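Local coordinates for protein Rab GDP dissociation inhibitor alpha (Naegleria fowleri, PDB 6C87) that probably binds prenylated, GDP-loaded Rab GTPases, slows their release of GDP and shuttles them between membranes and cytosol, as its family does, at residues K87-L95 with L221-Y229. Numbering follows the deposited sequence.
Sequences KFLMANGKL and LYEDSLNMY
Ala91 packs against Ser225 and Tyr229 where a strand-turn-helix connection in the GDP dissociation inhibitor fold meets the last two turns of helix 212-229. Residues 87-95 run from the short strand 89-90, paired with strand 234-237, through a turn into helix 94-102, with Gly93 at its N-cap. The turn is closed by the backbone bond from Gly93 N to Met90 O, 3.0 Å.

The tight part is mostly apolar. Ala91 CB lies 3.6 Å from Ser225 CB and also touches the Tyr229 ring obliquely at CE2. Met90 CG is anti to the backbone N (chi1 168°), and bends at chi2 and chi3 bring SD against OG and CB of Ser225 and CE to the ring of Tyr222. Met90 CG meets Leu221 CD2 at 3.9 Å, and the two chains run past one another head to tail. Met90 CE meets Tyr222 CD2 at 4.1 Å, the methionine side chain lying across that of the tyrosine. The hydroxyl of Tyr222 is held elsewhere, by Ser117.

The Asn92 side is looser and partly open to solvent. No direct hydrogen bond joins the two segments, and a water takes that role. Leu221 CD1 comes nearest to Asn92 at its backbone O, 4.0 Å away. Asn92 ND2 lies 3.8 Å from Met228 SD, a van der Waals contact. Asn92 OD1 is bonded by Arg100.

The helix end also meets a second subunit: Tyr229 OH bonds Met228 O of that subunit, and the Tyr229 rings of the two subunits meet with planes at about 90°. The contact thus joins strand 89-90 and its turn to this helix end. In the water bridge, Asn92 ND2 donates to the water at 2.8 Å, and the same water lies 2.9 Å from Ser225 OG.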
loop_
_atom_site.group_PDB
_atom_site.type_symbol
_atom_site.label_atom_id
_atom_site.label_comp_id
_atom_site.label_asym_id
_atom_site.label_seq_id
_atom_site.Cartn_x
_atom_site.Cartn_y
_atom_site.Cartn_z
ATOM N N LYS A 87 16.686 14.954 -22.297
ATOM C CA LYS A 87 15.392 15.063 -21.638
ATOM C C LYS A 87 15.568 15.797 -20.316
ATOM O O LYS A 87 16.580 15.631 -19.627
ATOM C CB LYS A 87 14.749 13.685 -21.386
ATOM C CG LYS A 87 14.375 12.893 -22.638
ATOM C CD LYS A 87 14.026 11.442 -22.275
ATOM C CE LYS A 87 13.594 10.616 -23.492
ATOM N NZ LYS A 87 12.155 10.805 -23.858
ATOM N N PHE A 88 14.587 16.615 -19.973
ATOM C CA PHE A 88 14.582 17.304 -18.696
ATOM C C PHE A 88 13.882 16.451 -17.643
ATOM O O PHE A 88 13.064 15.581 -17.955
ATOM C CB PHE A 88 13.875 18.655 -18.821
ATOM C CG PHE A 88 14.643 19.676 -19.607
ATOM C CD1 PHE A 88 16.026 19.738 -19.530
ATOM C CD2 PHE A 88 13.982 20.573 -20.426
ATOM C CE1 PHE A 88 16.729 20.685 -20.247
ATOM C CE2 PHE A 88 14.681 21.521 -21.147
ATOM C CZ PHE A 88 16.052 21.583 -21.054
ATOM N N LEU A 89 14.213 16.705 -16.381
ATOM C CA LEU A 89 13.538 16.040 -15.279
ATOM C C LEU A 89 12.541 17.009 -14.654
ATOM O O LEU A 89 12.902 18.133 -14.287
ATOM C CB LEU A 89 14.530 15.555 -14.220
ATOM C CG LEU A 89 15.559 14.481 -14.588
ATOM C CD1 LEU A 89 16.851 15.093 -15.164
ATOM C CD2 LEU A 89 15.846 13.586 -13.393
ATOM N N MET A 90 11.291 16.567 -14.531
ATOM C CA MET A 90 10.328 17.279 -13.701
ATOM C C MET A 90 10.809 17.210 -12.256
ATOM O O MET A 90 11.093 16.124 -11.740
ATOM C CB MET A 90 8.937 16.669 -13.866
ATOM C CG MET A 90 7.898 17.119 -12.852
ATOM S SD MET A 90 7.428 18.859 -12.976
ATOM C CE MET A 90 6.829 18.956 -14.664
ATOM N N ALA A 91 10.878 18.376 -11.607
ATOM C CA ALA A 91 11.666 18.549 -10.387
ATOM C C ALA A 91 11.340 17.552 -9.278
ATOM O O ALA A 91 12.243 17.130 -8.544
ATOM C CB ALA A 91 11.498 19.974 -9.869
ATOM N N ASN A 92 10.079 17.157 -9.122
ATOM C CA ASN A 92 9.789 16.160 -8.085
ATOM C C ASN A 92 9.002 14.984 -8.651
ATOM O O ASN A 92 8.163 14.399 -7.958
ATOM C CB ASN A 92 9.051 16.786 -6.900
ATOM C CG ASN A 92 9.996 17.360 -5.853
ATOM O OD1 ASN A 92 10.909 16.680 -5.384
ATOM N ND2 ASN A 92 9.784 18.619 -5.490
ATOM N N GLY A 93 9.257 14.649 -9.916
ATOM C CA GLY A 93 8.547 13.609 -10.622
ATOM C C GLY A 93 9.086 12.229 -10.317
ATOM O O GLY A 93 9.877 12.019 -9.397
ATOM N N LYS A 94 8.636 11.264 -11.123
ATOM C CA LYS A 94 8.937 9.865 -10.844
ATOM C C LYS A 94 10.430 9.581 -10.941
ATOM O O LYS A 94 11.002 8.925 -10.063
ATOM C CB LYS A 94 8.164 8.948 -11.791
ATOM C CG LYS A 94 6.706 8.755 -11.429
ATOM C CD LYS A 94 6.046 7.788 -12.398
ATOM C CE LYS A 94 4.680 7.359 -11.905
ATOM N NZ LYS A 94 3.853 6.820 -13.016
ATOM N N LEU A 95 11.087 10.074 -11.992
ATOM C CA LEU A 95 12.493 9.731 -12.172
ATOM C C LEU A 95 13.346 10.288 -11.040
ATOM O O LEU A 95 14.232 9.595 -10.523
ATOM C CB LEU A 95 13.000 10.216 -13.526
ATOM C CG LEU A 95 14.479 9.876 -13.726
ATOM C CD1 LEU A 95 14.683 8.383 -13.604
ATOM C CD2 LEU A 95 14.968 10.360 -15.074
ATOM N N LEU A 221 1.647 19.408 -9.577
ATOM C CA LEU A 221 3.058 19.057 -9.558
ATOM C C LEU A 221 3.886 20.087 -10.311
ATOM O O LEU A 221 4.948 20.515 -9.835
ATOM C CB LEU A 221 3.246 17.670 -10.170
ATOM C CG LEU A 221 4.679 17.179 -10.347
ATOM C CD1 LEU A 221 5.365 17.036 -8.993
ATOM C CD2 LEU A 221 4.675 15.862 -11.108
ATOM N N TYR A 222 3.394 20.516 -11.480
ATOM C CA TYR A 222 4.074 21.536 -12.267
ATOM C C TYR A 222 4.181 22.842 -11.492
ATOM O O TYR A 222 5.265 23.420 -11.382
ATOM C CB TYR A 222 3.334 21.739 -13.597
ATOM C CG TYR A 222 4.014 22.672 -14.593
ATOM C CD1 TYR A 222 4.076 24.045 -14.362
ATOM C CD2 TYR A 222 4.583 22.186 -15.762
ATOM C CE1 TYR A 222 4.695 24.902 -15.252
ATOM C CE2 TYR A 222 5.201 23.044 -16.673
ATOM C CZ TYR A 222 5.259 24.400 -16.404
ATOM O OH TYR A 222 5.867 25.268 -17.283
ATOM N N GLU A 223 3.065 23.305 -10.924
ATOM C CA GLU A 223 3.067 24.577 -10.207
ATOM C C GLU A 223 3.948 24.523 -8.961
ATOM O O GLU A 223 4.665 25.487 -8.664
ATOM C CB GLU A 223 1.631 24.956 -9.840
ATOM C CG GLU A 223 1.487 26.266 -9.087
ATOM C CD GLU A 223 0.089 26.470 -8.523
ATOM O OE1 GLU A 223 -0.585 25.469 -8.189
ATOM O OE2 GLU A 223 -0.337 27.640 -8.415
ATOM N N ASP A 224 3.915 23.410 -8.223
ATOM C CA ASP A 224 4.751 23.278 -7.030
ATOM C C ASP A 224 6.233 23.267 -7.388
ATOM O O ASP A 224 7.041 23.950 -6.746
ATOM C CB ASP A 224 4.369 22.016 -6.251
ATOM C CG ASP A 224 3.142 22.217 -5.370
ATOM O OD1 ASP A 224 2.417 21.227 -5.131
ATOM O OD2 ASP A 224 2.872 23.368 -4.959
ATOM N N SER A 225 6.612 22.476 -8.397
ATOM C CA SER A 225 8.007 22.435 -8.817
ATOM C C SER A 225 8.455 23.789 -9.357
ATOM O O SER A 225 9.563 24.255 -9.058
ATOM C CB SER A 225 8.199 21.337 -9.860
ATOM O OG SER A 225 7.887 20.071 -9.307
ATOM N N LEU A 226 7.579 24.459 -10.106
ATOM C CA LEU A 226 7.906 25.766 -10.670
ATOM C C LEU A 226 8.184 26.790 -9.575
ATOM O O LEU A 226 9.078 27.631 -9.721
ATOM C CB LEU A 226 6.763 26.242 -11.578
ATOM C CG LEU A 226 6.675 27.676 -12.136
ATOM C CD1 LEU A 226 7.680 27.927 -13.241
ATOM C CD2 LEU A 226 5.271 28.009 -12.619
ATOM N N ASN A 227 7.427 26.746 -8.471
ATOM C CA ASN A 227 7.647 27.706 -7.390
ATOM C C ASN A 227 8.911 27.411 -6.593
ATOM O O ASN A 227 9.462 28.325 -5.969
ATOM C CB ASN A 227 6.446 27.720 -6.439
ATOM C CG ASN A 227 5.257 28.476 -7.010
ATOM O OD1 ASN A 227 5.405 29.322 -7.896
ATOM N ND2 ASN A 227 4.067 28.174 -6.500
ATOM N N MET A 228 9.388 26.166 -6.618
ATOM C CA MET A 228 10.564 25.760 -5.853
ATOM C C MET A 228 11.857 26.180 -6.540
ATOM O O MET A 228 12.812 26.601 -5.878
ATOM C CB MET A 228 10.529 24.252 -5.607
ATOM C CG MET A 228 9.802 23.879 -4.328
ATOM S SD MET A 228 9.926 22.129 -3.947
ATOM C CE MET A 228 11.665 21.961 -3.570
ATOM N N TYR A 229 11.893 26.080 -7.866
ATOM C CA TYR A 229 13.073 26.393 -8.653
ATOM C C TYR A 229 12.949 27.703 -9.417
ATOM O O TYR A 229 13.962 28.220 -9.894
ATOM C CB TYR A 229 13.399 25.218 -9.596
ATOM C CG TYR A 229 13.617 23.941 -8.803
ATOM C CD1 TYR A 229 14.899 23.546 -8.446
ATOM C CD2 TYR A 229 12.546 23.176 -8.345
ATOM C CE1 TYR A 229 15.114 22.405 -7.686
ATOM C CE2 TYR A 229 12.753 22.040 -7.579
ATOM C CZ TYR A 229 14.041 21.654 -7.259
ATOM O OH TYR A 229 14.261 20.520 -6.500
HETATM O O HOH W 1 7.331 19.634 -6.517
#